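Local coordinates for trilobed Protease (Pyrococcus furiosus, PDB 2GOP), which forms the seven-bladed, open-Velcro beta-propeller domain of a protease, where it may control substrate access to the proteolytic sites, at residues A[150-158]-A[167-178]. Residues are numbered along the deposited sequence; the frame is centred on the assembly and turned at random.
Sequences EKTTFWIFD and EFEKPRFSSGIW
The rings of Phe154 and Phe168 lie nearly parallel, planes 8° apart, but are offset until little more than their rims face each other. Phe168 CE1 sits over one face of the Phe154 ring, near its rim, while Phe154 CB lies over a face of the Phe168 ring, 3.6 Å from its centroid, in a CH-pi contact. The Phe168 ring reaches this place because CG stands between the backbone N and the carbonyl carbon (chi1 62°); it also stacks with Trp205. At the edge of Phe154, near its plane, come Ser175 O, 3.6 Å from Phe154 CE2, and the backbone of Gly176. The aliphatic start of Lys170 approaches the same ring obliquely before its amine leaves for a salt bridge with Glu210.

The rings project from one face of a sheet in which strands 151-158 and 167-171 run antiparallel. Phe154 and Phe168 form one hydrogen-bonded pair, with Phe154 N 2.7 Å from Phe168 O; Thr152 and Lys170 form the next. Thr153, Trp155, Glu167 and Glu169 occupy the other face of the sheet, where the Glu167 side chain runs beside that of Trp155, bringing Glu167 OE2 3.2 Å from Trp155 NE1, and makes a salt bridge with Lys124.

Where the chain turns, Pro171 O accepts two hydroxyls from opposite faces of its carbonyl plane: Thr152 OG1 at 3.1 Å and Ser174 OG at 2.7 Å. The Ser174 bond closes the type II turn of Pro171 to Ser174 on itself, and the Thr152 bond ties that turn to strand 151-158. Farther along, Ile156 CD1 meets Trp178 CH2 at 3.8 Å.

The contact thus joins the outer hairpin of one four-stranded blade to the first strand of the next, with Phe154 packed between them, an arrangement characteristic of the beta-propeller fold.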
loop_
_atom_site.group_PDB
_atom_site.type_symbol
_atom_site.label_atom_id
_atom_site.label_comp_id
_atom_site.label_asym_id
_atom_site.label_seq_id
_atom_site.Cartn_x
_atom_site.Cartn_y
_atom_site.Cartn_z
ATOM N N GLU A 150 -18.509 -5.513 6.793
ATOM C CA GLU A 150 -17.163 -4.949 6.815
ATOM C C GLU A 150 -16.133 -6.080 6.948
ATOM O O GLU A 150 -15.116 -5.934 7.631
ATOM C CB GLU A 150 -17.049 -3.951 7.975
ATOM C CG GLU A 150 -16.084 -2.790 7.741
ATOM C CD GLU A 150 -16.166 -1.740 8.841
ATOM O OE1 GLU A 150 -15.877 -2.073 10.012
ATOM O OE2 GLU A 150 -16.522 -0.580 8.539
ATOM N N LYS A 151 -16.403 -7.195 6.268
ATOM C CA LYS A 151 -15.675 -8.449 6.477
ATOM C C LYS A 151 -15.146 -9.021 5.166
ATOM O O LYS A 151 -15.708 -8.780 4.101
ATOM C CB LYS A 151 -16.594 -9.495 7.120
ATOM C CG LYS A 151 -17.119 -9.138 8.504
ATOM C CD LYS A 151 -16.052 -9.342 9.568
ATOM C CE LYS A 151 -16.550 -8.961 10.958
ATOM N NZ LYS A 151 -15.467 -9.157 11.980
ATOM N N THR A 152 -14.064 -9.786 5.258
ATOM C CA THR A 152 -13.563 -10.556 4.128
ATOM C C THR A 152 -14.217 -11.914 4.211
ATOM O O THR A 152 -14.251 -12.518 5.282
ATOM C CB THR A 152 -12.031 -10.725 4.167
ATOM O OG1 THR A 152 -11.404 -9.452 4.392
ATOM C CG2 THR A 152 -11.530 -11.324 2.848
ATOM N N THR A 153 -14.762 -12.380 3.092
ATOM C CA THR A 153 -15.362 -13.711 3.016
ATOM C C THR A 153 -14.465 -14.700 2.265
ATOM O O THR A 153 -13.906 -14.388 1.205
ATOM C CB THR A 153 -16.759 -13.659 2.364
ATOM O OG1 THR A 153 -17.611 -12.808 3.138
ATOM C CG2 THR A 153 -17.376 -15.038 2.290
ATOM N N PHE A 154 -14.331 -15.884 2.851
ATOM C CA PHE A 154 -13.593 -17.000 2.277
ATOM C C PHE A 154 -14.587 -18.098 1.860
ATOM O O PHE A 154 -15.351 -18.603 2.689
ATOM C CB PHE A 154 -12.604 -17.571 3.302
ATOM C CG PHE A 154 -11.505 -16.601 3.732
ATOM C CD1 PHE A 154 -11.798 -15.480 4.496
ATOM C CD2 PHE A 154 -10.171 -16.849 3.408
ATOM C CE1 PHE A 154 -10.792 -14.604 4.907
ATOM C CE2 PHE A 154 -9.173 -15.981 3.813
ATOM C CZ PHE A 154 -9.489 -14.855 4.580
ATOM N N TRP A 155 -14.570 -18.465 0.579
ATOM C CA TRP A 155 -15.378 -19.571 0.080
ATOM C C TRP A 155 -14.486 -20.706 -0.421
ATOM O O TRP A 155 -13.529 -20.470 -1.169
ATOM C CB TRP A 155 -16.232 -19.143 -1.109
ATOM C CG TRP A 155 -17.255 -18.085 -0.898
ATOM C CD1 TRP A 155 -18.550 -18.269 -0.562
ATOM C CD2 TRP A 155 -17.098 -16.675 -1.144
ATOM N NE1 TRP A 155 -19.210 -17.057 -0.531
ATOM C CE2 TRP A 155 -18.335 -16.066 -0.888
ATOM C CE3 TRP A 155 -16.015 -15.867 -1.521
ATOM C CZ2 TRP A 155 -18.528 -14.684 -0.999
ATOM C CZ3 TRP A 155 -16.210 -14.505 -1.636
ATOM C CH2 TRP A 155 -17.456 -13.924 -1.362
ATOM N N ILE A 156 -14.812 -21.934 -0.035
ATOM C CA ILE A 156 -14.243 -23.105 -0.690
ATOM C C ILE A 156 -15.334 -23.700 -1.567
ATOM O O ILE A 156 -16.383 -24.106 -1.073
ATOM C CB ILE A 156 -13.731 -24.148 0.312
ATOM C CG1 ILE A 156 -12.647 -23.532 1.205
ATOM C CG2 ILE A 156 -13.146 -25.357 -0.414
ATOM C CD1 ILE A 156 -11.987 -24.542 2.138
ATOM N N PHE A 157 -15.092 -23.697 -2.871
ATOM C CA PHE A 157 -16.012 -24.269 -3.825
ATOM C C PHE A 157 -15.458 -25.600 -4.327
ATOM O O PHE A 157 -14.263 -25.732 -4.596
ATOM C CB PHE A 157 -16.230 -23.318 -5.004
ATOM C CG PHE A 157 -17.369 -23.723 -5.885
ATOM C CD1 PHE A 157 -18.663 -23.296 -5.606
ATOM C CD2 PHE A 157 -17.163 -24.562 -6.973
ATOM C CE1 PHE A 157 -19.717 -23.685 -6.406
ATOM C CE2 PHE A 157 -18.227 -24.959 -7.772
ATOM C CZ PHE A 157 -19.494 -24.518 -7.489
ATOM N N ASP A 158 -16.349 -26.576 -4.456
ATOM C CA ASP A 158 -16.001 -27.921 -4.877
ATOM C C ASP A 158 -16.568 -28.150 -6.266
ATOM O O ASP A 158 -17.779 -28.110 -6.455
ATOM C CB ASP A 158 -16.601 -28.918 -3.882
ATOM C CG ASP A 158 -16.371 -30.371 -4.273
ATOM O OD1 ASP A 158 -15.584 -30.646 -5.199
ATOM O OD2 ASP A 158 -17.002 -31.245 -3.642
ATOM N N GLU A 167 -17.445 -21.798 4.058
ATOM C CA GLU A 167 -17.551 -20.354 3.941
ATOM C C GLU A 167 -17.316 -19.741 5.323
ATOM O O GLU A 167 -17.911 -20.171 6.304
ATOM C CB GLU A 167 -18.923 -19.961 3.380
ATOM C CG GLU A 167 -19.236 -18.456 3.470
ATOM C CD GLU A 167 -20.374 -18.005 2.560
ATOM O OE1 GLU A 167 -21.109 -18.854 2.022
ATOM O OE2 GLU A 167 -20.535 -16.783 2.387
ATOM N N PHE A 168 -16.415 -18.771 5.417
ATOM C CA PHE A 168 -16.232 -18.052 6.680
ATOM C C PHE A 168 -15.809 -16.621 6.443
ATOM O O PHE A 168 -15.403 -16.251 5.342
ATOM C CB PHE A 168 -15.240 -18.766 7.609
ATOM C CG PHE A 168 -13.844 -18.882 7.064
ATOM C CD1 PHE A 168 -12.881 -17.931 7.373
ATOM C CD2 PHE A 168 -13.483 -19.966 6.275
ATOM C CE1 PHE A 168 -11.594 -18.046 6.898
ATOM C CE2 PHE A 168 -12.205 -20.091 5.791
ATOM C CZ PHE A 168 -11.248 -19.131 6.108
ATOM N N GLU A 169 -15.928 -15.819 7.492
ATOM C CA GLU A 169 -15.609 -14.412 7.429
ATOM C C GLU A 169 -14.462 -14.081 8.374
ATOM O O GLU A 169 -14.342 -14.656 9.450
ATOM C CB GLU A 169 -16.843 -13.586 7.779
ATOM C CG GLU A 169 -17.922 -13.643 6.708
ATOM C CD GLU A 169 -19.106 -12.742 7.006
ATOM O OE1 GLU A 169 -19.233 -12.271 8.159
ATOM O OE2 GLU A 169 -19.914 -12.508 6.079
ATOM N N LYS A 170 -13.621 -13.155 7.942
ATOM C CA LYS A 170 -12.606 -12.567 8.785
ATOM C C LYS A 170 -12.708 -11.050 8.671
ATOM O O LYS A 170 -13.448 -10.536 7.825
ATOM C CB LYS A 170 -11.225 -13.076 8.357
ATOM C CG LYS A 170 -11.024 -14.559 8.617
ATOM C CD LYS A 170 -11.095 -14.865 10.104
ATOM C CE LYS A 170 -10.566 -16.242 10.422
ATOM N NZ LYS A 170 -10.543 -16.444 11.887
ATOM N N PRO A 171 -12.006 -10.320 9.546
ATOM C CA PRO A 171 -12.007 -8.873 9.409
ATOM C C PRO A 171 -11.485 -8.378 8.064
ATOM O O PRO A 171 -10.745 -9.080 7.370
ATOM C CB PRO A 171 -11.070 -8.417 10.530
ATOM C CG PRO A 171 -11.093 -9.520 11.521
ATOM C CD PRO A 171 -11.228 -10.760 10.723
ATOM N N ARG A 172 -11.867 -7.160 7.715
ATOM C CA ARG A 172 -11.454 -6.540 6.462
ATOM C C ARG A 172 -9.924 -6.594 6.286
ATOM O O ARG A 172 -9.169 -6.516 7.256
ATOM C CB ARG A 172 -11.973 -5.089 6.412
ATOM C CG ARG A 172 -11.802 -4.393 5.067
ATOM C CD ARG A 172 -12.515 -3.050 5.032
ATOM N NE ARG A 172 -13.938 -3.193 4.721
ATOM C CZ ARG A 172 -14.434 -3.416 3.503
ATOM N NH1 ARG A 172 -13.631 -3.538 2.444
ATOM N NH2 ARG A 172 -15.749 -3.526 3.339
ATOM N N PHE A 173 -9.491 -6.754 5.038
ATOM C CA PHE A 173 -8.073 -6.834 4.671
ATOM C C PHE A 173 -7.386 -8.143 5.080
ATOM O O PHE A 173 -6.163 -8.211 5.102
ATOM C CB PHE A 173 -7.285 -5.630 5.205
ATOM C CG PHE A 173 -7.973 -4.311 4.981
ATOM C CD1 PHE A 173 -8.334 -3.912 3.701
ATOM C CD2 PHE A 173 -8.256 -3.469 6.049
ATOM C CE1 PHE A 173 -8.972 -2.698 3.487
ATOM C CE2 PHE A 173 -8.890 -2.252 5.842
ATOM C CZ PHE A 173 -9.248 -1.867 4.555
ATOM N N SER A 174 -8.169 -9.173 5.394
ATOM C CA SER A 174 -7.621 -10.507 5.611
ATOM C C SER A 174 -7.370 -11.162 4.256
ATOM O O SER A 174 -7.887 -10.716 3.230
ATOM C CB SER A 174 -8.563 -11.364 6.460
ATOM O OG SER A 174 -8.746 -10.812 7.751
ATOM N N SER A 175 -6.556 -12.207 4.257
ATOM C CA SER A 175 -6.186 -12.904 3.024
ATOM C C SER A 175 -5.926 -14.373 3.365
ATOM O O SER A 175 -5.853 -14.732 4.536
ATOM C CB SER A 175 -4.959 -12.264 2.383
ATOM O OG SER A 175 -3.836 -12.320 3.238
ATOM N N GLY A 176 -5.824 -15.220 2.350
ATOM C CA GLY A 176 -5.669 -16.664 2.595
ATOM C C GLY A 176 -5.048 -17.381 1.428
ATOM O O GLY A 176 -5.177 -16.930 0.279
ATOM N N ILE A 177 -4.351 -18.486 1.730
ATOM C CA ILE A 177 -3.765 -19.355 0.716
ATOM C C ILE A 177 -3.957 -20.809 1.118
ATOM O O ILE A 177 -4.142 -21.110 2.302
ATOM C CB ILE A 177 -2.243 -19.080 0.503
ATOM C CG1 ILE A 177 -1.465 -19.277 1.805
ATOM C CG2 ILE A 177 -1.997 -17.643 -0.022
ATOM C CD1 ILE A 177 0.022 -19.468 1.595
ATOM N N TRP A 178 -3.939 -21.710 0.135
ATOM C CA TRP A 178 -3.989 -23.141 0.426
ATOM C C TRP A 178 -2.654 -23.568 1.032
ATOM O O TRP A 178 -1.596 -23.094 0.611
ATOM C CB TRP A 178 -4.201 -23.968 -0.844
ATOM C CG TRP A 178 -5.586 -23.976 -1.402
ATOM C CD1 TRP A 178 -5.996 -23.386 -2.556
ATOM C CD2 TRP A 178 -6.738 -24.633 -0.858
ATOM N NE1 TRP A 178 -7.323 -23.610 -2.752
ATOM C CE2 TRP A 178 -7.808 -24.377 -1.730
ATOM C CE3 TRP A 178 -6.969 -25.413 0.288
ATOM C CZ2 TRP A 178 -9.100 -24.864 -1.500
ATOM C CZ3 TRP A 178 -8.261 -25.898 0.515
ATOM C CH2 TRP A 178 -9.302 -25.618 -0.377
#